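Local coordinates for bluetongue virus COAT protein VP7 (Bluetongue virus, PDB 1BVP) that forms trimers that assemble on a VP3 scaffold to build the inner capsid of the virus, and takes part in binding host cell surface receptors, at residues A[75-78]-A[83-86]; A[159-164]-A[169-174]; A[210-215]-A[223-228]. All coordinates share one frame; numbering follows the deposited sequence.

In the fold
The three contacts fall at the two ends of an elongated subunit. Contact 1 belongs to the helical part of the chain, whereas contacts 2 and 3 lie in the beta sandwich on the opposite side of the chain's centre. The centre of contact 1 is 59 Å from that of contact 2 and 57 Å from that of contact 3. Contacts 2 and 3 are neighbours, 13 Å between centres, and both join the larger antiparallel sheet to the smaller one. They touch where Gln172 CB packs on Trp225 CZ2 at 3.8 Å. Along the sequence the contacts follow one another in series, none nested within another.

Contact 1: A[75-78]-A[83-86]; sequences INVG and DYTQ
Val77 and Gln86 mark the closest approach of two irregular backbone segments, their CA atoms 7.6 Å apart, too far for the main chains to bond each other directly. The amide side chain of Gln86 bridges the gap. Its CG is anti to the backbone N (chi1 169°) and the chain runs on extended, delivering the carboxamide to the 75-78 backbone. There it acts as both donor and acceptor. NE2 gives a nearly straight bond to Ile75 O at 3.0 Å, with the oxygen in the plane of the Gln86 amide and the donor in the carbonyl plane of Ile75. Gln86 OE1 accepts from Val77 N, also at 3.0 Å, with the donor in the plane of the Gln86 carbonyl, though this bond is more bent. A longer bond reaches Gln86 OE1 from Asn76 ND2 at 3.3 Å; the donor stands above the carbonyl plane, and the two amide groups are turned 73° apart. Three bonds thus fix the rotation of the Gln86 carboxamide, which suits glutamine: it has the length to cross and a polar group of each sign at its tip.

Beside this polar grip lies a small apolar patch. Val77 CG2 meets the edge of the Tyr84 ring near its plane, 4.4 Å from CE2, while the backbone N of Gln86 lies over one face of that ring, toward the rim. Leu70 of helix 55-73 touches Val77, Tyr84 and Gln86, and the phenol OH of Tyr84 bonds to Asp67 of the same helix. Together these features describe a loop in the helical domain of VP7, linking helix 55-73 to helix 90-94 and closed by the Gln86 carboxamide through two bonds to backbone groups and a longer one to the Asn76 side chain.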
ATOM      1  N   ILE A  75      -1.460  23.043 -18.087  1.00 13.40           N
ATOM      2  CA  ILE A  75      -2.695  22.775 -18.811  1.00 13.01           C
ATOM      3  C   ILE A  75      -3.500  24.022 -19.161  1.00 20.77           C
ATOM      4  O   ILE A  75      -3.564  24.991 -18.417  1.00 26.26           O
ATOM      5  CB  ILE A  75      -3.614  21.896 -17.940  1.00 11.97           C
ATOM      6  CG1 ILE A  75      -2.916  20.587 -17.591  1.00 11.94           C
ATOM      7  CG2 ILE A  75      -4.963  21.682 -18.590  1.00  7.85           C
ATOM      8  CD1 ILE A  75      -3.666  19.784 -16.580  1.00 12.49           C
ATOM      9  N   ASN A  76      -4.169  23.968 -20.295  1.00 29.06           N
ATOM     10  CA  ASN A  76      -5.022  25.054 -20.716  1.00 25.70           C
ATOM     11  C   ASN A  76      -6.390  24.363 -20.928  1.00 25.15           C
ATOM     12  O   ASN A  76      -6.561  23.681 -21.918  1.00 31.83           O
ATOM     13  CB  ASN A  76      -4.451  25.667 -21.993  1.00 30.24           C
ATOM     14  CG  ASN A  76      -5.414  26.649 -22.669  1.00 45.44           C
ATOM     15  OD1 ASN A  76      -5.221  26.987 -23.829  1.00 52.97           O
ATOM     16  ND2 ASN A  76      -6.448  27.117 -21.948  1.00 50.71           N
ATOM     17  N   VAL A  77      -7.327  24.502 -19.982  1.00 19.25           N
ATOM     18  CA  VAL A  77      -8.625  23.840 -20.063  1.00 18.04           C
ATOM     19  C   VAL A  77      -9.551  24.199 -21.187  1.00 23.98           C
ATOM     20  O   VAL A  77     -10.422  23.381 -21.551  1.00 35.41           O
ATOM     21  CB  VAL A  77      -9.535  24.008 -18.798  1.00 21.39           C
ATOM     22  CG1 VAL A  77      -9.473  22.825 -17.928  1.00 17.83           C
ATOM     23  CG2 VAL A  77      -9.271  25.293 -18.074  1.00 19.27           C
ATOM     24  N   GLY A  78      -9.468  25.431 -21.670  1.00 23.75           N
ATOM     25  CA  GLY A  78     -10.388  25.827 -22.721  1.00 23.96           C
ATOM     26  C   GLY A  78     -11.663  26.346 -22.087  1.00 30.29           C
ATOM     27  O   GLY A  78     -11.809  26.367 -20.858  1.00 34.75           O
ATOM     28  N   ASP A  83     -18.890  30.761 -16.025  1.00 28.04           N
ATOM     29  CA  ASP A  83     -18.578  31.400 -14.760  1.00 23.48           C
ATOM     30  C   ASP A  83     -17.107  31.559 -14.504  1.00 23.46           C
ATOM     31  O   ASP A  83     -16.704  32.428 -13.742  1.00 31.35           O
ATOM     32  CB  ASP A  83     -19.206  30.608 -13.603  1.00 19.27           C
ATOM     33  CG  ASP A  83     -20.726  30.634 -13.640  1.00 28.42           C
ATOM     34  OD1 ASP A  83     -21.301  31.488 -14.364  1.00 37.45           O
ATOM     35  OD2 ASP A  83     -21.366  29.799 -12.963  1.00 30.52           O
ATOM     36  N   TYR A  84     -16.298  30.723 -15.133  1.00 22.03           N
ATOM     37  CA  TYR A  84     -14.864  30.775 -14.914  1.00 17.91           C
ATOM     38  C   TYR A  84     -14.115  30.875 -16.209  1.00 20.83           C
ATOM     39  O   TYR A  84     -14.410  30.169 -17.186  1.00 28.57           O
ATOM     40  CB  TYR A  84     -14.406  29.529 -14.148  1.00 14.68           C
ATOM     41  CG  TYR A  84     -12.914  29.241 -14.229  1.00 19.13           C
ATOM     42  CD1 TYR A  84     -12.002  29.923 -13.418  1.00 19.84           C
ATOM     43  CD2 TYR A  84     -12.406  28.302 -15.122  1.00 18.06           C
ATOM     44  CE1 TYR A  84     -10.627  29.686 -13.492  1.00 15.05           C
ATOM     45  CE2 TYR A  84     -11.016  28.061 -15.202  1.00 18.18           C
ATOM     46  CZ  TYR A  84     -10.140  28.763 -14.384  1.00 15.80           C
ATOM     47  OH  TYR A  84      -8.779  28.582 -14.498  1.00 10.38           O
ATOM     48  N   THR A  85     -13.114  31.740 -16.207  1.00 22.53           N
ATOM     49  CA  THR A  85     -12.263  31.906 -17.371  1.00 22.73           C
ATOM     50  C   THR A  85     -10.830  31.832 -16.881  1.00 21.09           C
ATOM     51  O   THR A  85     -10.436  32.565 -15.990  1.00 29.79           O
ATOM     52  CB  THR A  85     -12.535  33.233 -18.061  1.00 26.90           C
ATOM     53  OG1 THR A  85     -13.951  33.339 -18.282  1.00 38.67           O
ATOM     54  CG2 THR A  85     -11.812  33.295 -19.409  1.00 19.55           C
ATOM     55  N   GLN A  86     -10.067  30.901 -17.413  1.00 16.37           N
ATOM     56  CA  GLN A  86      -8.694  30.743 -16.987  1.00 15.90           C
ATOM     57  C   GLN A  86      -7.836  31.956 -17.337  1.00 18.38           C
ATOM     58  O   GLN A  86      -7.873  32.442 -18.462  1.00 23.95           O
ATOM     59  CB  GLN A  86      -8.123  29.452 -17.589  1.00 12.13           C
ATOM     60  CG  GLN A  86      -6.617  29.256 -17.464  1.00 19.32           C
ATOM     61  CD  GLN A  86      -6.153  27.913 -18.005  1.00 20.86           C
ATOM     62  OE1 GLN A  86      -6.894  27.233 -18.716  1.00 27.01           O
ATOM     63  NE2 GLN A  86      -4.933  27.525 -17.672  1.00 19.61           N
TER

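Contact 2: A[159-164]-A[169-174]; sequences IQVSLN and GDVQQI
Ile159 meets Val171 and Ile174 chiefly through its CD1 methyl. From a CB directed at the other segment, the CG2 branch stays beside the backbone N and passes 4.3 Å from Ile174 CG1. The other branch, CG1, sits between the backbone N and the carbonyl carbon (chi1 74°) and carries CD1 out across the interface. CD1 lies 3.9 Å from Ile174 CG2, the two isoleucines sliding past each other in opposite directions, and 4.0 Å from Val171 CG1, which it approaches tip to tip. Phe129 and Ile245 of the same subunit also touch this side chain.

Strand 158-163 belongs to the larger antiparallel sheet and strand 168-170 to the smaller one, so the chain passes here from one layer to the other of the jelly-roll beta sandwich of VP7, and the interface between them is purely apolar. Val161, two residues along the strand and therefore on the same face as Ile159, sets its CG1 4.0 Å from Val171 CG2, the two side chains meeting at a slant. Beta-branched Ile159 and Val161 suit an extended strand, and their methyls fill the layer between the sheets. Val171 also rests on Val233 of strand 231-234. Beyond it the backbone turns back on itself: Ile174 N makes a longish bond to Val171 O at 3.3 Å, and Gln173 NE2 bonds to Asp170 O at 3.0 Å from above its carbonyl plane.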
ATOM      1  N   ILE A 159       4.652 -22.407 -13.164  1.00 19.89           N
ATOM      2  CA  ILE A 159       5.014 -23.355 -14.214  1.00 20.12           C
ATOM      3  C   ILE A 159       5.187 -24.720 -13.535  1.00 21.68           C
ATOM      4  O   ILE A 159       5.387 -24.810 -12.297  1.00 20.13           O
ATOM      5  CB  ILE A 159       6.322 -23.014 -14.978  1.00 18.69           C
ATOM      6  CG1 ILE A 159       7.544 -23.311 -14.125  1.00 19.02           C
ATOM      7  CG2 ILE A 159       6.299 -21.599 -15.507  1.00 17.58           C
ATOM      8  CD1 ILE A 159       8.759 -23.576 -14.954  1.00 16.29           C
ATOM      9  N   GLN A 160       5.046 -25.781 -14.328  1.00 23.39           N
ATOM     10  CA  GLN A 160       5.238 -27.165 -13.839  1.00 22.03           C
ATOM     11  C   GLN A 160       6.090 -27.822 -14.890  1.00 20.03           C
ATOM     12  O   GLN A 160       6.055 -27.418 -16.066  1.00 15.53           O
ATOM     13  CB  GLN A 160       3.933 -27.935 -13.647  1.00 15.27           C
ATOM     14  CG  GLN A 160       3.073 -27.989 -14.884  1.00 15.93           C
ATOM     15  CD  GLN A 160       1.648 -28.389 -14.580  1.00 18.32           C
ATOM     16  OE1 GLN A 160       1.247 -28.486 -13.428  1.00 18.87           O
ATOM     17  NE2 GLN A 160       0.866 -28.601 -15.619  1.00 26.42           N
ATOM     18  N   VAL A 161       6.950 -28.721 -14.428  1.00 20.31           N
ATOM     19  CA  VAL A 161       7.872 -29.442 -15.291  1.00 23.98           C
ATOM     20  C   VAL A 161       7.623 -30.940 -15.094  1.00 25.04           C
ATOM     21  O   VAL A 161       7.509 -31.406 -13.935  1.00 20.24           O
ATOM     22  CB  VAL A 161       9.349 -29.156 -14.879  1.00 24.18           C
ATOM     23  CG1 VAL A 161      10.299 -29.584 -15.949  1.00 22.54           C
ATOM     24  CG2 VAL A 161       9.541 -27.722 -14.562  1.00 24.41           C
ATOM     25  N   SER A 162       7.481 -31.661 -16.215  1.00 25.33           N
ATOM     26  CA  SER A 162       7.298 -33.128 -16.216  1.00 25.63           C
ATOM     27  C   SER A 162       8.670 -33.714 -16.536  1.00 25.49           C
ATOM     28  O   SER A 162       9.307 -33.319 -17.523  1.00 22.88           O
ATOM     29  CB  SER A 162       6.357 -33.578 -17.335  1.00 26.37           C
ATOM     30  OG  SER A 162       5.073 -33.012 -17.238  1.00 29.39           O
ATOM     31  N   LEU A 163       9.138 -34.634 -15.712  1.00 27.58           N
ATOM     32  CA  LEU A 163      10.439 -35.270 -15.951  1.00 34.80           C
ATOM     33  C   LEU A 163      10.305 -36.806 -16.127  1.00 36.98           C
ATOM     34  O   LEU A 163       9.669 -37.486 -15.288  1.00 32.82           O
ATOM     35  CB  LEU A 163      11.380 -35.057 -14.745  1.00 38.63           C
ATOM     36  CG  LEU A 163      11.965 -33.779 -14.147  1.00 34.52           C
ATOM     37  CD1 LEU A 163      12.925 -33.150 -15.115  1.00 34.73           C
ATOM     38  CD2 LEU A 163      10.861 -32.841 -13.753  1.00 34.15           C
ATOM     39  N   ASN A 164      10.893 -37.352 -17.199  1.00 37.76           N
ATOM     40  CA  ASN A 164      10.918 -38.816 -17.405  1.00 35.54           C
ATOM     41  C   ASN A 164      11.893 -39.384 -16.349  1.00 38.99           C
ATOM     42  O   ASN A 164      12.720 -38.634 -15.783  1.00 36.47           O
ATOM     43  CB  ASN A 164      11.436 -39.187 -18.803  1.00 30.80           C
ATOM     44  CG  ASN A 164      10.334 -39.198 -19.856  1.00 33.93           C
ATOM     45  OD1 ASN A 164       9.185 -39.570 -19.580  1.00 39.13           O
ATOM     46  ND2 ASN A 164      10.686 -38.818 -21.076  1.00 30.78           N
ATOM     47  N   GLY A 169      17.463 -31.490 -17.324  1.00 40.24           N
ATOM     48  CA  GLY A 169      17.402 -30.436 -18.326  1.00 36.39           C
ATOM     49  C   GLY A 169      17.343 -29.042 -17.739  1.00 36.03           C
ATOM     50  O   GLY A 169      17.208 -28.852 -16.525  1.00 38.26           O
ATOM     51  N   ASP A 170      17.530 -28.057 -18.606  1.00 37.79           N
ATOM     52  CA  ASP A 170      17.508 -26.652 -18.215  1.00 36.82           C
ATOM     53  C   ASP A 170      16.106 -26.138 -18.498  1.00 39.02           C
ATOM     54  O   ASP A 170      15.529 -26.400 -19.552  1.00 40.20           O
ATOM     55  CB  ASP A 170      18.556 -25.851 -18.997  1.00 34.25           C
ATOM     56  CG  ASP A 170      19.975 -26.003 -18.428  1.00 35.49           C
ATOM     57  OD1 ASP A 170      20.175 -26.691 -17.376  1.00 30.01           O
ATOM     58  OD2 ASP A 170      20.896 -25.402 -19.049  1.00 36.85           O
ATOM     59  N   VAL A 171      15.606 -25.308 -17.605  1.00 38.78           N
ATOM     60  CA  VAL A 171      14.251 -24.832 -17.721  1.00 35.46           C
ATOM     61  C   VAL A 171      14.080 -23.300 -17.870  1.00 35.64           C
ATOM     62  O   VAL A 171      13.001 -22.817 -18.228  1.00 35.51           O
ATOM     63  CB  VAL A 171      13.512 -25.439 -16.519  1.00 34.30           C
ATOM     64  CG1 VAL A 171      12.462 -24.559 -16.013  1.00 42.08           C
ATOM     65  CG2 VAL A 171      12.961 -26.759 -16.910  1.00 29.36           C
ATOM     66  N   GLN A 172      15.171 -22.553 -17.742  1.00 31.55           N
ATOM     67  CA  GLN A 172      15.113 -21.096 -17.821  1.00 27.41           C
ATOM     68  C   GLN A 172      14.433 -20.395 -18.987  1.00 27.85           C
ATOM     69  O   GLN A 172      13.850 -19.346 -18.783  1.00 37.46           O
ATOM     70  CB  GLN A 172      16.495 -20.510 -17.711  1.00 27.89           C
ATOM     71  CG  GLN A 172      17.381 -20.939 -18.842  1.00 29.31           C
ATOM     72  CD  GLN A 172      18.324 -22.032 -18.434  1.00 30.68           C
ATOM     73  OE1 GLN A 172      18.101 -22.748 -17.441  1.00 29.45           O
ATOM     74  NE2 GLN A 172      19.426 -22.131 -19.155  1.00 33.97           N
ATOM     75  N   GLN A 173      14.517 -20.923 -20.201  1.00 23.37           N
ATOM     76  CA  GLN A 173      13.922 -20.232 -21.337  1.00 25.54           C
ATOM     77  C   GLN A 173      12.434 -19.987 -21.283  1.00 23.03           C
ATOM     78  O   GLN A 173      11.930 -19.124 -22.008  1.00 24.97           O
ATOM     79  CB  GLN A 173      14.333 -20.844 -22.694  1.00 41.18           C
ATOM     80  CG  GLN A 173      14.218 -22.367 -22.821  1.00 64.57           C
ATOM     81  CD  GLN A 173      15.242 -23.167 -21.958  1.00 77.61           C
ATOM     82  OE1 GLN A 173      16.304 -22.654 -21.556  1.00 78.99           O
ATOM     83  NE2 GLN A 173      14.908 -24.432 -21.675  1.00 81.44           N
ATOM     84  N   ILE A 174      11.724 -20.716 -20.426  1.00 20.59           N
ATOM     85  CA  ILE A 174      10.258 -20.556 -20.307  1.00 21.16           C
ATOM     86  C   ILE A 174       9.974 -19.181 -19.667  1.00 25.52           C
ATOM     87  O   ILE A 174       8.945 -18.538 -19.942  1.00 29.14           O
ATOM     88  CB  ILE A 174       9.637 -21.758 -19.466  1.00 19.14           C
ATOM     89  CG1 ILE A 174       8.120 -21.690 -19.361  1.00 18.09           C
ATOM     90  CG2 ILE A 174      10.186 -21.790 -18.054  1.00 22.39           C
ATOM     91  CD1 ILE A 174       7.411 -21.988 -20.625  1.00 22.07           C
TER

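Contact 3: A[210-215]-A[223-228]; sequences VSVGGV and IAWDGQ
Val212 packs against Ile223 and Trp225 across the interior of the jelly-roll beta sandwich, at the end of a beta hairpin whose strand 209-212 lies in the smaller sheet; strand 223-225 pairs instead with strand 183-195 of the larger one. All the contact between the segments is apolar. The two methyls of Val212 divide the work: CG1, anti to the backbone N (chi1 -179°), meets the indole at CD1 of Trp225, 3.4 Å away, obliquely to the ring, while CG2 lies 4.0 Å from Ile223 CG2. Valine and isoleucine fit the extended backbone and slide past each other, and the broad indole offers Val212 a large apolar surface. Leu231 of strand 231-234 touches both Val212 and Trp225, and the ring of Phe175 meets that of Trp225 edge-to-face.

Hydrogen bonds act within each segment rather than between them. In 210-215 a type I' turn runs from Val212 to Val215, closed by a pair of backbone bonds: Val212 N to Val215 O at 2.8 Å and Val215 N to Val212 O at 3.0 Å. Gly213 and Gly214 take the positive phi angles this turn demands, which glycine accepts most readily. In 223-228, Asp226 OD2 accepts Gln228 N at 3.1 Å, forming an Asx turn, with the donor above the carboxylate plane; Ala229 N shares the same oxygen. The indole nitrogen of Trp225 has its own partner, NE1 bonding to Ala229 O. Where the chain bends after the strand, Gly227, with phi 82°, places its CA over the centre of one face of the Trp225 ring.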
ATOM      1  N   VAL A 210      16.529 -29.350  -7.939  1.00 35.52           N
ATOM      2  CA  VAL A 210      16.482 -28.111  -8.719  1.00 29.81           C
ATOM      3  C   VAL A 210      17.763 -27.377  -8.309  1.00 26.48           C
ATOM      4  O   VAL A 210      18.149 -27.378  -7.133  1.00 28.25           O
ATOM      5  CB  VAL A 210      15.238 -27.240  -8.380  1.00 24.14           C
ATOM      6  CG1 VAL A 210      15.274 -25.963  -9.198  1.00 18.47           C
ATOM      7  CG2 VAL A 210      13.957 -27.999  -8.700  1.00 19.10           C
ATOM      8  N   SER A 211      18.498 -26.871  -9.282  1.00 24.15           N
ATOM      9  CA  SER A 211      19.721 -26.167  -8.960  1.00 27.51           C
ATOM     10  C   SER A 211      19.748 -24.881  -9.779  1.00 29.68           C
ATOM     11  O   SER A 211      19.206 -24.824 -10.910  1.00 25.10           O
ATOM     12  CB  SER A 211      20.947 -27.038  -9.246  1.00 30.40           C
ATOM     13  OG  SER A 211      21.210 -27.097 -10.641  1.00 38.34           O
ATOM     14  N   VAL A 212      20.297 -23.833  -9.169  1.00 30.21           N
ATOM     15  CA  VAL A 212      20.379 -22.534  -9.822  1.00 33.87           C
ATOM     16  C   VAL A 212      21.837 -22.184  -9.980  1.00 34.42           C
ATOM     17  O   VAL A 212      22.567 -22.142  -8.995  1.00 33.81           O
ATOM     18  CB  VAL A 212      19.662 -21.426  -9.005  1.00 33.37           C
ATOM     19  CG1 VAL A 212      19.762 -20.119  -9.758  1.00 31.15           C
ATOM     20  CG2 VAL A 212      18.171 -21.783  -8.779  1.00 29.28           C
ATOM     21  N   GLY A 213      22.269 -21.969 -11.222  1.00 35.92           N
ATOM     22  CA  GLY A 213      23.668 -21.662 -11.479  1.00 37.52           C
ATOM     23  C   GLY A 213      24.622 -22.718 -10.909  1.00 40.98           C
ATOM     24  O   GLY A 213      25.698 -22.386 -10.409  1.00 45.60           O
ATOM     25  N   GLY A 214      24.209 -23.984 -10.926  1.00 38.00           N
ATOM     26  CA  GLY A 214      25.060 -25.041 -10.412  1.00 33.96           C
ATOM     27  C   GLY A 214      24.902 -25.370  -8.941  1.00 36.71           C
ATOM     28  O   GLY A 214      25.330 -26.435  -8.498  1.00 44.47           O
ATOM     29  N   VAL A 215      24.331 -24.466  -8.161  1.00 36.38           N
ATOM     30  CA  VAL A 215      24.144 -24.742  -6.740  1.00 35.37           C
ATOM     31  C   VAL A 215      22.742 -25.317  -6.433  1.00 32.31           C
ATOM     32  O   VAL A 215      21.725 -24.930  -7.010  1.00 33.09           O
ATOM     33  CB  VAL A 215      24.558 -23.514  -5.830  1.00 33.68           C
ATOM     34  CG1 VAL A 215      24.163 -22.202  -6.461  1.00 37.30           C
ATOM     35  CG2 VAL A 215      23.938 -23.631  -4.438  1.00 34.71           C
ATOM     36  N   ILE A 223      13.904 -18.404  -3.448  1.00 19.05           N
ATOM     37  CA  ILE A 223      15.150 -18.348  -4.148  1.00 16.27           C
ATOM     38  C   ILE A 223      15.214 -17.049  -4.938  1.00 19.90           C
ATOM     39  O   ILE A 223      14.297 -16.704  -5.686  1.00 21.13           O
ATOM     40  CB  ILE A 223      15.226 -19.515  -5.144  1.00 19.65           C
ATOM     41  CG1 ILE A 223      15.348 -20.838  -4.402  1.00 20.15           C
ATOM     42  CG2 ILE A 223      16.358 -19.310  -6.152  1.00 15.68           C
ATOM     43  CD1 ILE A 223      14.942 -22.006  -5.278  1.00 18.38           C
ATOM     44  N   ALA A 224      16.323 -16.347  -4.789  1.00 20.33           N
ATOM     45  CA  ALA A 224      16.546 -15.119  -5.516  1.00 18.03           C
ATOM     46  C   ALA A 224      17.281 -15.504  -6.792  1.00 16.59           C
ATOM     47  O   ALA A 224      18.460 -15.848  -6.764  1.00 21.73           O
ATOM     48  CB  ALA A 224      17.378 -14.203  -4.683  1.00 16.54           C
ATOM     49  N   TRP A 225      16.593 -15.458  -7.911  1.00 15.37           N
ATOM     50  CA  TRP A 225      17.207 -15.847  -9.166  1.00 13.99           C
ATOM     51  C   TRP A 225      17.288 -14.658 -10.109  1.00 20.92           C
ATOM     52  O   TRP A 225      16.292 -13.973 -10.351  1.00 22.16           O
ATOM     53  CB  TRP A 225      16.363 -16.976  -9.787  1.00 11.23           C
ATOM     54  CG  TRP A 225      16.797 -17.451 -11.165  1.00 11.38           C
ATOM     55  CD1 TRP A 225      18.062 -17.783 -11.554  1.00 14.28           C
ATOM     56  CD2 TRP A 225      15.968 -17.599 -12.335  1.00  8.11           C
ATOM     57  NE1 TRP A 225      18.079 -18.105 -12.887  1.00 16.43           N
ATOM     58  CE2 TRP A 225      16.810 -17.999 -13.394  1.00 14.57           C
ATOM     59  CE3 TRP A 225      14.601 -17.432 -12.589  1.00 10.87           C
ATOM     60  CZ2 TRP A 225      16.329 -18.236 -14.699  1.00 17.06           C
ATOM     61  CZ3 TRP A 225      14.118 -17.669 -13.895  1.00 14.34           C
ATOM     62  CH2 TRP A 225      14.982 -18.065 -14.926  1.00 14.84           C
ATOM     63  N   ASP A 226      18.462 -14.455 -10.692  1.00 23.49           N
ATOM     64  CA  ASP A 226      18.681 -13.356 -11.628  1.00 21.99           C
ATOM     65  C   ASP A 226      18.064 -13.515 -12.976  1.00 24.71           C
ATOM     66  O   ASP A 226      18.180 -12.626 -13.802  1.00 26.98           O
ATOM     67  CB  ASP A 226      20.159 -13.102 -11.835  1.00 30.10           C
ATOM     68  CG  ASP A 226      20.914 -14.349 -12.169  1.00 39.17           C
ATOM     69  OD1 ASP A 226      21.130 -15.176 -11.246  1.00 49.31           O
ATOM     70  OD2 ASP A 226      21.285 -14.500 -13.339  1.00 38.35           O
ATOM     71  N   GLY A 227      17.474 -14.667 -13.251  1.00 30.66           N
ATOM     72  CA  GLY A 227      16.844 -14.872 -14.548  1.00 28.88           C
ATOM     73  C   GLY A 227      17.795 -15.259 -15.665  1.00 32.04           C
ATOM     74  O   GLY A 227      17.341 -15.518 -16.778  1.00 33.57           O
ATOM     75  N   GLN A 228      19.102 -15.292 -15.387  1.00 34.57           N
ATOM     76  CA  GLN A 228      20.104 -15.646 -16.403  1.00 37.42           C
ATOM     77  C   GLN A 228      20.732 -17.010 -16.105  1.00 35.66           C
ATOM     78  O   GLN A 228      20.824 -17.866 -16.994  1.00 34.24           O
ATOM     79  CB  GLN A 228      21.231 -14.592 -16.488  1.00 47.22           C
ATOM     80  CG  GLN A 228      20.838 -13.215 -17.000  1.00 59.67           C
ATOM     81  CD  GLN A 228      20.093 -13.276 -18.332  1.00 73.65           C
ATOM     82  OE1 GLN A 228      20.663 -13.666 -19.356  1.00 80.90           O
ATOM     83  NE2 GLN A 228      18.813 -12.892 -18.324  1.00 76.28           N
TER